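Side-chain contacts in prophenoloxidase b (Marsupenaeus japonicus, PDB 3WKY), which is a hemolymph proenzyme of the type 3 copper family that, once activated, probably hydroxylates monophenols and oxidises o-diphenols at its dinuclear copper site: residues 508-511 / 516-519; 186-191 / 238-243; 399-404 / 523-528; 246-251 / 278-283. All blocks are in the same frame, centred on the assembly; numbering follows the deposited sequence.

Interaction 1 (508-511 / 516-519)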
# COMPACT_ATOMS: atom_id res chain seq x y z
N ALA A 508 5.87 -36.94 -20.10
CA ALA A 508 5.63 -35.98 -19.00
C ALA A 508 6.36 -36.46 -17.76
O ALA A 508 6.55 -37.66 -17.57
CB ALA A 508 4.14 -35.84 -18.71
N PRO A 509 6.78 -35.53 -16.89
CA PRO A 509 7.39 -36.01 -15.64
C PRO A 509 6.36 -36.76 -14.79
O PRO A 509 5.16 -36.48 -14.87
CB PRO A 509 7.79 -34.71 -14.91
CG PRO A 509 7.82 -33.66 -15.99
CD PRO A 509 6.76 -34.06 -16.98
N LYS A 510 6.83 -37.71 -14.00
CA LYS A 510 5.93 -38.46 -13.13
C LYS A 510 5.59 -37.68 -11.86
O LYS A 510 4.45 -37.73 -11.37
CB LYS A 510 6.53 -39.83 -12.80
CG LYS A 510 5.62 -40.72 -11.97
CD LYS A 510 6.12 -42.17 -11.96
CE LYS A 510 5.17 -43.09 -11.19
NZ LYS A 510 5.65 -44.50 -11.19
N PHE A 511 6.57 -36.95 -11.34
CA PHE A 511 6.42 -36.25 -10.06
C PHE A 511 6.50 -34.74 -10.22
O PHE A 511 7.24 -34.24 -11.07
CB PHE A 511 7.50 -36.71 -9.08
CG PHE A 511 7.51 -38.20 -8.88
CD1 PHE A 511 6.66 -38.79 -7.96
CD2 PHE A 511 8.36 -39.01 -9.63
CE1 PHE A 511 6.67 -40.18 -7.77
CE2 PHE A 511 8.36 -40.38 -9.45
CZ PHE A 511 7.52 -40.97 -8.53
N VAL A 516 5.39 -35.26 -5.33
CA VAL A 516 4.08 -35.91 -5.31
C VAL A 516 3.76 -36.42 -6.71
O VAL A 516 4.10 -35.76 -7.69
CB VAL A 516 3.00 -34.91 -4.85
CG1 VAL A 516 1.60 -35.51 -4.99
CG2 VAL A 516 3.26 -34.48 -3.41
N LYS A 517 3.15 -37.60 -6.83
CA LYS A 517 2.74 -38.11 -8.13
C LYS A 517 1.67 -37.23 -8.75
O LYS A 517 0.63 -36.98 -8.14
CB LYS A 517 2.19 -39.54 -8.02
CG LYS A 517 3.25 -40.61 -8.05
CD LYS A 517 2.61 -41.98 -8.32
CE LYS A 517 3.02 -42.99 -7.28
NZ LYS A 517 2.87 -42.43 -5.90
N MET A 518 1.92 -36.75 -9.96
CA MET A 518 0.93 -35.92 -10.62
C MET A 518 -0.26 -36.75 -11.08
O MET A 518 -0.08 -37.83 -11.68
CB MET A 518 1.57 -35.13 -11.76
CG MET A 518 2.46 -34.00 -11.25
SD MET A 518 2.88 -32.83 -12.55
CE MET A 518 4.30 -33.64 -13.32
N ASN A 519 -1.46 -36.29 -10.77
CA ASN A 519 -2.68 -36.96 -11.23
C ASN A 519 -2.96 -36.65 -12.70
O ASN A 519 -2.21 -35.89 -13.32
CB ASN A 519 -3.88 -36.63 -10.32
CG ASN A 519 -4.29 -35.16 -10.36
OD1 ASN A 519 -3.79 -34.36 -11.16
ND2 ASN A 519 -5.22 -34.80 -9.48
O HOH W 1 2.25 -39.04 -12.31
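The Phe-511 ring has the backbone C of Val-516 at its edge, near the ring plane, while Lys-517 CG comes in obliquely at 3.5 Å from Phe-511 CE1. One face carries Lys-510 CG, 3.7 Å above the plane of the Phe-511 ring and offset toward its rim. Both lysines run alongside each other in the same direction, but their charges find different mates: Lys-510 NZ bridges to Glu-659, and Lys-517 NZ bonds to Ser-641 O of the second subunit, a bond that is tentative because it rests on one of two modelled conformers.

Between the backbones, Met-518 N donates to Lys-510 O at 3.1 Å, nearly straight (170°) and in the carbonyl plane. A water gives its hydrogens to that same oxygen and to Met-518 O, so Lys-510 O is gripped twice. On the buried side the Met-518 chain bends at its last torsion (chi3 -84°), which brings CE to 3.3 Å from Pro-509 O and 4.0 Å from Pro-509 CB; this carbonyl is buried without any polar partner.

A single beta bridge, Phe-511 with Lys-517, thus ties the residues just after strand 501-509 to the segment leading into helix 520-523, where Asn-519 is the N-cap: a short connection, four residues between the two segments, at a strand end of the Ig-like domain of the hemocyanin family.

Interaction 2 (186-191 / 238-243); sequences VSYWRE and LSLNLK
Apolar contact carries this junction, and Leu-240 CD1 is its centre. That methyl sits 3.6 Å from Val-186 CB and meets Tyr-188 at the ring edge, near the ring plane, 4.0 Å from Tyr-188 CE1 and 3.8 Å from Tyr-188 OH. Leu-242 adds a second methyl, its CD1 lying 4.0 Å from Val-186 CG1. Val-186 has that CG1 between its own backbone N and carbonyl carbon (chi1 61°), which turns the branch toward Leu-242 and leaves CG2 beside Leu-240. Tyr-188 and Leu-240 approach from opposite directions.

Polar bonds flank these apolar contacts. Tyr-188 OH is hydrogen-bonded to Glu-236, one turn back along helix 218-239, which holds the phenol end beside Leu-240. Arg-185, just before the 186-191 segment, donates to Leu-240 O through NH2.

Backbone bonds shape both ends. Val-186 O accepts from Trp-189 N and Arg-190 N, as the N-cap residue of helix 187-190. Asn-241, with positive phi, is the C-prime residue of a Schellman motif: Leu-242 N bonds to Arg-237 O, and Asn-241 N to Leu-238 O. The contact is therefore a helix start packed against the Schellman-capped end of helix 218-239, in the copper-containing domain.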
# COMPACT_ATOMS: atom_id res chain seq x y z
N VAL A 186 18.47 -21.68 -16.04
CA VAL A 186 17.88 -22.27 -17.24
C VAL A 186 18.12 -21.37 -18.47
O VAL A 186 17.54 -21.56 -19.54
CB VAL A 186 16.39 -22.74 -16.98
CG1 VAL A 186 15.49 -21.60 -16.58
CG2 VAL A 186 15.80 -23.54 -18.15
N SER A 187 19.03 -20.41 -18.32
CA SER A 187 19.34 -19.51 -19.43
C SER A 187 19.97 -20.26 -20.62
O SER A 187 19.77 -19.86 -21.76
CB SER A 187 20.22 -18.34 -18.99
OG SER A 187 21.54 -18.75 -18.70
N TYR A 188 20.72 -21.34 -20.36
CA TYR A 188 21.30 -22.10 -21.48
C TYR A 188 20.22 -22.59 -22.45
O TYR A 188 20.45 -22.69 -23.66
CB TYR A 188 22.14 -23.30 -20.99
CG TYR A 188 21.28 -24.37 -20.39
CD1 TYR A 188 20.94 -24.34 -19.05
CD2 TYR A 188 20.80 -25.43 -21.17
CE1 TYR A 188 20.14 -25.30 -18.50
CE2 TYR A 188 20.00 -26.40 -20.62
CZ TYR A 188 19.68 -26.33 -19.28
OH TYR A 188 18.89 -27.29 -18.71
N TRP A 189 19.04 -22.89 -21.92
CA TRP A 189 17.96 -23.45 -22.70
C TRP A 189 17.17 -22.33 -23.37
O TRP A 189 16.94 -22.37 -24.58
CB TRP A 189 17.07 -24.30 -21.79
CG TRP A 189 16.16 -25.33 -22.44
CD1 TRP A 189 16.47 -26.64 -22.71
CD2 TRP A 189 14.78 -25.16 -22.82
NE1 TRP A 189 15.37 -27.29 -23.25
CE2 TRP A 189 14.33 -26.40 -23.34
CE3 TRP A 189 13.89 -24.07 -22.78
CZ2 TRP A 189 13.02 -26.58 -23.82
CZ3 TRP A 189 12.60 -24.25 -23.25
CH2 TRP A 189 12.17 -25.50 -23.75
N ARG A 190 16.79 -21.30 -22.61
CA ARG A 190 16.07 -20.17 -23.18
C ARG A 190 16.88 -19.46 -24.27
O ARG A 190 16.33 -18.96 -25.25
CB ARG A 190 15.68 -19.15 -22.09
CG ARG A 190 14.63 -19.65 -21.08
CD ARG A 190 14.00 -18.44 -20.35
NE ARG A 190 15.08 -17.67 -19.75
CZ ARG A 190 15.48 -17.79 -18.48
NH1 ARG A 190 14.83 -18.58 -17.64
NH2 ARG A 190 16.52 -17.08 -18.05
N GLU A 191 18.20 -19.41 -24.10
CA GLU A 191 19.06 -18.68 -25.03
C GLU A 191 19.64 -19.58 -26.13
O GLU A 191 20.35 -19.10 -27.01
CB GLU A 191 20.17 -17.96 -24.26
CG GLU A 191 19.60 -16.83 -23.36
CD GLU A 191 20.63 -16.21 -22.42
OE1 GLU A 191 21.82 -16.57 -22.48
OE2 GLU A 191 20.23 -15.34 -21.60
N LEU A 238 12.08 -28.41 -13.70
CA LEU A 238 12.06 -29.51 -12.72
C LEU A 238 13.43 -30.22 -12.66
O LEU A 238 13.89 -30.58 -11.57
CB LEU A 238 10.93 -30.51 -13.01
CG LEU A 238 9.51 -29.96 -12.79
CD1 LEU A 238 8.45 -30.91 -13.36
CD2 LEU A 238 9.24 -29.72 -11.30
N SER A 239 14.07 -30.39 -13.81
CA SER A 239 15.40 -31.00 -13.87
C SER A 239 16.43 -30.21 -13.09
O SER A 239 17.46 -30.74 -12.68
CB SER A 239 15.89 -31.15 -15.31
OG SER A 239 15.05 -31.99 -16.08
N LEU A 240 16.17 -28.92 -12.90
CA LEU A 240 17.13 -28.02 -12.29
C LEU A 240 16.74 -27.63 -10.86
O LEU A 240 17.32 -26.71 -10.28
CB LEU A 240 17.22 -26.75 -13.16
CG LEU A 240 17.87 -26.97 -14.53
CD1 LEU A 240 17.55 -25.81 -15.49
CD2 LEU A 240 19.36 -27.09 -14.35
N ASN A 241 15.76 -28.34 -10.30
CA ASN A 241 15.23 -28.00 -8.97
C ASN A 241 14.62 -26.60 -8.91
O ASN A 241 14.66 -25.95 -7.87
CB ASN A 241 16.29 -28.18 -7.87
CG ASN A 241 16.53 -29.65 -7.54
OD1 ASN A 241 15.60 -30.45 -7.56
ND2 ASN A 241 17.78 -30.01 -7.24
N LEU A 242 14.06 -26.14 -10.02
CA LEU A 242 13.28 -24.91 -10.04
C LEU A 242 11.79 -25.24 -9.98
O LEU A 242 11.37 -26.32 -10.38
CB LEU A 242 13.56 -24.10 -11.31
CG LEU A 242 14.96 -23.54 -11.48
CD1 LEU A 242 15.15 -23.03 -12.91
CD2 LEU A 242 15.21 -22.42 -10.48
N LYS A 243 10.99 -24.31 -9.48
CA LYS A 243 9.54 -24.50 -9.51
C LYS A 243 9.05 -24.24 -10.94
O LYS A 243 9.64 -23.42 -11.64
CB LYS A 243 8.86 -23.53 -8.55
CG LYS A 243 9.20 -23.80 -7.08
CD LYS A 243 8.79 -22.65 -6.17
CE LYS A 243 7.35 -22.78 -5.69
NZ LYS A 243 6.35 -22.64 -6.79

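Interaction 3 (399-404 / 523-528); sequences FIDNVF and LLRYWT
The backbones stay well apart, with Asp-401 CA on helix 391-409 and Arg-525 CA in the turn after helix 520-523 being the nearest pair at 8.5 Å. Arg-525 spans this distance with a chain folded at chi2 and chi3 (-55° and -47°), presenting the edge of its guanidinium to two successive residues of the helix. Asn-402 OD1 takes both end nitrogens, at 3.0 Å from Arg-525 NH1 and 2.8 Å from Arg-525 NH2. It lies in the guanidinium plane, although the amide itself is turned 58° against it. Arg-525 NH2 also forms a salt bridge to Asp-401 OD2, 2.9 Å long, meeting the carboxylate on its anti side and somewhat out of its plane.

Two waters bridge the same residues. One molecule accepts from Arg-525 NE and donates to Asp-401 OD2; another donates to Asp-401 OD2 and, over a longer 3.2 Å, to Arg-525 O. Asp-401 OD2 is thus held by three donors, which fixes the carboxylate's rotation together with His-227 ND1 at OD1. A leucine at Arg-525 would probably leave Asp-401 without its charged mate and Asn-402 OD1 without its two N-H donors.

Asn-402 ND2 probably bonds to Glu-249 OE2, which would hold the amide from its other side. The cluster joins helix 391-409 of the copper-containing domain to the Ig-like domain, with His-227 of helix 218-239 beside it and strand 528-534 beginning just beyond Arg-525.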
# COMPACT_ATOMS: atom_id res chain seq x y z
N PHE A 399 0.45 -17.99 -19.21
CA PHE A 399 -0.87 -17.35 -19.22
C PHE A 399 -1.66 -17.76 -20.46
O PHE A 399 -2.83 -18.14 -20.39
CB PHE A 399 -0.75 -15.82 -19.16
CG PHE A 399 -1.95 -15.09 -19.73
CD1 PHE A 399 -3.19 -15.19 -19.12
CD2 PHE A 399 -1.83 -14.32 -20.87
CE1 PHE A 399 -4.31 -14.54 -19.65
CE2 PHE A 399 -2.92 -13.66 -21.41
CZ PHE A 399 -4.16 -13.77 -20.80
N ILE A 400 -1.00 -17.66 -21.62
CA ILE A 400 -1.64 -18.02 -22.88
C ILE A 400 -2.08 -19.49 -22.85
O ILE A 400 -3.21 -19.82 -23.24
CB ILE A 400 -0.71 -17.72 -24.08
CG1 ILE A 400 -0.51 -16.19 -24.21
CG2 ILE A 400 -1.29 -18.28 -25.37
CD1 ILE A 400 -1.82 -15.42 -24.46
N ASP A 401 -1.21 -20.37 -22.37
CA ASP A 401 -1.58 -21.79 -22.32
C ASP A 401 -2.74 -22.01 -21.35
O ASP A 401 -3.58 -22.90 -21.55
CB ASP A 401 -0.39 -22.65 -21.93
CG ASP A 401 -0.63 -24.13 -22.22
OD1 ASP A 401 -0.76 -24.49 -23.40
OD2 ASP A 401 -0.70 -24.92 -21.26
N ASN A 402 -2.78 -21.22 -20.28
CA ASN A 402 -3.89 -21.27 -19.33
C ASN A 402 -5.22 -20.92 -19.99
O ASN A 402 -6.25 -21.51 -19.64
CB ASN A 402 -3.65 -20.31 -18.14
CG ASN A 402 -2.69 -20.88 -17.11
OD1 ASN A 402 -2.34 -22.07 -17.15
ND2 ASN A 402 -2.29 -20.03 -16.16
N VAL A 403 -5.22 -19.95 -20.90
CA VAL A 403 -6.45 -19.61 -21.61
C VAL A 403 -6.88 -20.81 -22.45
O VAL A 403 -8.05 -21.20 -22.46
CB VAL A 403 -6.25 -18.40 -22.55
CG1 VAL A 403 -7.57 -18.04 -23.25
CG2 VAL A 403 -5.72 -17.18 -21.76
N PHE A 404 -5.93 -21.38 -23.17
CA PHE A 404 -6.25 -22.55 -24.01
C PHE A 404 -6.76 -23.73 -23.18
O PHE A 404 -7.71 -24.40 -23.58
CB PHE A 404 -5.04 -22.94 -24.86
CG PHE A 404 -4.75 -21.99 -26.00
CD1 PHE A 404 -5.76 -21.63 -26.89
CD2 PHE A 404 -3.48 -21.44 -26.18
CE1 PHE A 404 -5.50 -20.75 -27.95
CE2 PHE A 404 -3.22 -20.57 -27.24
CZ PHE A 404 -4.24 -20.22 -28.12
N LEU A 523 -1.27 -33.67 -15.11
CA LEU A 523 -0.43 -34.11 -16.22
C LEU A 523 -0.85 -33.49 -17.55
O LEU A 523 -0.02 -33.36 -18.45
CB LEU A 523 -0.43 -35.65 -16.32
CG LEU A 523 0.34 -36.36 -15.21
CD1 LEU A 523 0.09 -37.89 -15.28
CD2 LEU A 523 1.82 -36.09 -15.34
N LEU A 524 -2.12 -33.13 -17.69
CA LEU A 524 -2.58 -32.45 -18.91
C LEU A 524 -1.74 -31.22 -19.25
O LEU A 524 -1.58 -30.87 -20.41
CB LEU A 524 -4.04 -32.02 -18.80
CG LEU A 524 -5.12 -33.10 -18.73
CD1 LEU A 524 -6.49 -32.45 -18.62
CD2 LEU A 524 -5.05 -34.00 -19.96
N ARG A 525 -1.20 -30.56 -18.23
CA ARG A 525 -0.47 -29.32 -18.48
C ARG A 525 0.97 -29.63 -18.91
O ARG A 525 1.71 -28.72 -19.28
CB ARG A 525 -0.45 -28.42 -17.24
CG ARG A 525 -1.82 -28.23 -16.56
CD ARG A 525 -2.91 -27.71 -17.53
NE ARG A 525 -2.46 -26.58 -18.35
CZ ARG A 525 -2.42 -25.31 -17.94
NH1 ARG A 525 -2.78 -25.00 -16.70
NH2 ARG A 525 -2.01 -24.35 -18.77
N TYR A 526 1.35 -30.91 -18.84
CA TYR A 526 2.73 -31.33 -19.10
C TYR A 526 2.97 -32.14 -20.39
O TYR A 526 4.07 -32.11 -20.91
CB TYR A 526 3.31 -32.13 -17.92
CG TYR A 526 3.85 -31.28 -16.78
CD1 TYR A 526 5.17 -30.86 -16.76
CD2 TYR A 526 3.03 -30.90 -15.72
CE1 TYR A 526 5.67 -30.08 -15.71
CE2 TYR A 526 3.52 -30.12 -14.67
CZ TYR A 526 4.84 -29.73 -14.67
OH TYR A 526 5.33 -28.97 -13.63
N TRP A 527 1.99 -32.90 -20.87
CA TRP A 527 2.26 -33.83 -21.99
C TRP A 527 2.90 -33.13 -23.19
O TRP A 527 2.37 -32.13 -23.67
CB TRP A 527 1.00 -34.54 -22.45
CG TRP A 527 0.42 -35.44 -21.41
CD1 TRP A 527 -0.76 -35.28 -20.75
CD2 TRP A 527 1.02 -36.64 -20.90
NE1 TRP A 527 -0.95 -36.32 -19.87
CE2 TRP A 527 0.13 -37.17 -19.94
CE3 TRP A 527 2.21 -37.33 -21.18
CZ2 TRP A 527 0.40 -38.35 -19.24
CZ3 TRP A 527 2.48 -38.50 -20.47
CH2 TRP A 527 1.57 -39.00 -19.51
N THR A 528 4.02 -33.67 -23.67
CA THR A 528 4.67 -33.12 -24.86
C THR A 528 4.88 -34.23 -25.89
O THR A 528 5.13 -35.39 -25.54
CB THR A 528 6.02 -32.42 -24.54
OG1 THR A 528 6.52 -31.78 -25.73
CG2 THR A 528 7.06 -33.42 -23.99
O HOH W 2 -2.13 -27.15 -21.01
O HOH W 3 1.12 -25.55 -19.27

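Interaction 4 (246-251 / 278-283); sequences KAFEDW and TFFQDI. With EDO (1,2-ethanediol), chain M.
A water, not a direct backbone bond, joins the main chains of Trp-251 and Phe-280: it donates to Trp-251 O and accepts from Phe-280 N, its oxygen 2.9 Å from that nitrogen.

Beside the water bridge three rings close up. Phe-248 points an edge at the face of Phe-280 in an offset edge-to-face pair, centroids 5.6 Å apart and planes at 70°, with Phe-248 CE2 3.7 Å from Phe-280 CD1. Phe-280 CB in turn lies at the rim of the Phe-248 ring. Trp-251 runs alongside Phe-280: its five-membered ring and the phenyl are oblique, at 39°. Phe-280 CE2 lies 3.7 Å above the indole plane of Trp-251, offset toward its rim, with Glu-249 O on the other side, likewise near the rim. The Phe-280 ring swings away from its own amide nitrogen (chi1 -174°), which brings it up so that Phe-248 and Trp-251 both meet it from one side.

The indole is steadied by Trp-251 NE1, which donates to Phe-248 O at 2.9 Å from above the carbonyl plane. A leucine in place of Trp-251 would probably leave Phe-248 O without this donor and open a gap beside the Phe-280 ring. A 1,2-ethanediol, probably from the crystallisation liquor, accepts from Phe-279 N at 2.9 Å through its O1.

Phe-280 also stacks on Phe-363 of helix 356-365, which carries the copper-site residues His-357 and His-361; helix 294-310 covers Trp-251, its Arg-301 making a cation-pi contact. The three rings are an aromatic cluster in the copper-containing domain, the nearest atoms of the Phe-280 side chain and the dicopper-dioxygen cluster about 11 Å apart.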
# COMPACT_ATOMS: atom_id res chain seq x y z
N LYS A 246 5.20 -19.75 -13.46
CA LYS A 246 3.92 -19.20 -13.04
C LYS A 246 3.41 -18.20 -14.08
O LYS A 246 4.16 -17.34 -14.53
CB LYS A 246 4.06 -18.52 -11.68
CG LYS A 246 4.42 -19.49 -10.57
CD LYS A 246 4.99 -18.77 -9.35
CE LYS A 246 5.54 -19.77 -8.34
NZ LYS A 246 6.20 -19.09 -7.19
N ALA A 247 2.14 -18.33 -14.44
CA ALA A 247 1.55 -17.44 -15.44
C ALA A 247 1.62 -16.00 -14.94
O ALA A 247 1.47 -15.74 -13.74
CB ALA A 247 0.11 -17.81 -15.69
N PHE A 248 1.84 -15.08 -15.86
CA PHE A 248 1.70 -13.66 -15.53
C PHE A 248 0.27 -13.27 -15.91
O PHE A 248 -0.00 -12.95 -17.07
CB PHE A 248 2.73 -12.82 -16.27
CG PHE A 248 2.63 -11.33 -15.96
CD1 PHE A 248 2.69 -10.88 -14.65
CD2 PHE A 248 2.46 -10.41 -16.98
CE1 PHE A 248 2.59 -9.50 -14.37
CE2 PHE A 248 2.35 -9.05 -16.69
CZ PHE A 248 2.41 -8.61 -15.39
N GLU A 249 -0.62 -13.30 -14.91
CA GLU A 249 -2.06 -13.12 -15.13
C GLU A 249 -2.66 -11.94 -14.41
O GLU A 249 -3.62 -11.34 -14.89
CB GLU A 249 -2.80 -14.39 -14.71
CG GLU A 249 -2.63 -15.47 -15.70
CD GLU A 249 -3.40 -16.72 -15.35
OE1 GLU A 249 -3.82 -16.89 -14.18
OE2 GLU A 249 -3.58 -17.53 -16.28
N ASP A 250 -2.11 -11.61 -13.24
CA ASP A 250 -2.58 -10.43 -12.51
C ASP A 250 -1.68 -9.29 -12.91
O ASP A 250 -0.57 -9.14 -12.40
CB ASP A 250 -2.52 -10.66 -11.00
CG ASP A 250 -3.06 -9.48 -10.20
OD1 ASP A 250 -3.19 -8.37 -10.76
OD2 ASP A 250 -3.34 -9.67 -9.00
N TRP A 251 -2.15 -8.47 -13.85
CA TRP A 251 -1.28 -7.51 -14.50
C TRP A 251 -1.08 -6.24 -13.67
O TRP A 251 -0.45 -5.28 -14.12
CB TRP A 251 -1.81 -7.20 -15.91
CG TRP A 251 -1.83 -8.44 -16.77
CD1 TRP A 251 -1.06 -9.56 -16.61
CD2 TRP A 251 -2.68 -8.70 -17.90
NE1 TRP A 251 -1.37 -10.49 -17.57
CE2 TRP A 251 -2.36 -9.99 -18.38
CE3 TRP A 251 -3.68 -7.96 -18.56
CZ2 TRP A 251 -3.00 -10.55 -19.49
CZ3 TRP A 251 -4.32 -8.53 -19.66
CH2 TRP A 251 -3.98 -9.81 -20.11
N THR A 278 9.37 -4.62 -12.66
CA THR A 278 8.87 -3.62 -13.60
C THR A 278 7.38 -3.87 -13.86
O THR A 278 6.97 -5.01 -14.10
CB THR A 278 9.68 -3.69 -14.92
OG1 THR A 278 11.03 -3.29 -14.66
CG2 THR A 278 9.08 -2.76 -15.98
N PHE A 279 6.58 -2.81 -13.81
CA PHE A 279 5.14 -2.94 -14.08
C PHE A 279 4.83 -3.09 -15.57
O PHE A 279 5.50 -2.51 -16.43
CB PHE A 279 4.35 -1.75 -13.52
CG PHE A 279 4.25 -1.74 -12.01
CD1 PHE A 279 3.19 -2.39 -11.38
CD2 PHE A 279 5.19 -1.07 -11.24
CE1 PHE A 279 3.08 -2.37 -9.99
CE2 PHE A 279 5.09 -1.06 -9.86
CZ PHE A 279 4.04 -1.71 -9.23
N PHE A 280 3.80 -3.88 -15.84
CA PHE A 280 3.15 -4.02 -17.14
C PHE A 280 2.26 -2.78 -17.27
O PHE A 280 1.27 -2.63 -16.54
CB PHE A 280 2.33 -5.31 -17.07
CG PHE A 280 1.66 -5.76 -18.36
CD1 PHE A 280 2.35 -6.50 -19.32
CD2 PHE A 280 0.29 -5.54 -18.55
CE1 PHE A 280 1.69 -6.97 -20.47
CE2 PHE A 280 -0.37 -6.00 -19.69
CZ PHE A 280 0.33 -6.72 -20.66
N GLN A 281 2.62 -1.86 -18.18
CA GLN A 281 1.98 -0.54 -18.21
C GLN A 281 1.41 -0.18 -19.57
O GLN A 281 1.88 -0.68 -20.59
CB GLN A 281 2.99 0.54 -17.81
CG GLN A 281 3.55 0.39 -16.42
CD GLN A 281 4.92 1.02 -16.31
OE1 GLN A 281 5.04 2.24 -16.21
NE2 GLN A 281 5.98 0.19 -16.37
N ASP A 282 0.43 0.73 -19.56
CA ASP A 282 -0.16 1.24 -20.80
C ASP A 282 0.95 1.70 -21.74
O ASP A 282 1.90 2.37 -21.32
CB ASP A 282 -1.04 2.47 -20.52
CG ASP A 282 -2.24 2.17 -19.63
OD1 ASP A 282 -2.64 1.00 -19.47
OD2 ASP A 282 -2.83 3.15 -19.11
N ILE A 283 0.84 1.34 -23.02
CA ILE A 283 1.85 1.79 -23.97
C ILE A 283 1.34 3.00 -24.69
O ILE A 283 0.42 2.91 -25.49
CB ILE A 283 2.18 0.72 -25.02
CG1 ILE A 283 2.74 -0.52 -24.34
CG2 ILE A 283 3.18 1.28 -26.03
CD1 ILE A 283 3.98 -0.28 -23.52
C1 EDO M . 8.68 0.21 -12.41
O1 EDO M . 7.78 -0.16 -13.46
C2 EDO M . 10.13 0.14 -12.89
O2 EDO M . 10.40 1.09 -13.94
O HOH W 4 2.31 -5.10 -13.71
O HOH W 5 -0.55 -2.82 -14.57

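Along the chain, interaction 2 closes first, interaction 4 follows directly, and interaction 3 then spans a long loop in which interaction 1 is nested. Interactions 2 and 4 belong to the copper-containing domain, interaction 1 to the Ig-like domain, and interaction 3 joins the two. Interactions 1 and 3, with centres 15 Å apart, touch through Tyr-526, which packs on Met-518 and Pro-509. Leu-238 of interaction 2 touches both Pro-509 and Tyr-526. Interactions 3 and 4, with centres 20 Å apart, also touch where Phe-399 meets Glu-249 and Ala-247. Interactions 1 and 4, centres 30 Å apart, do not touch. Interaction 3 and Leu-238 thus link the Ig-like domain to the copper-containing domain.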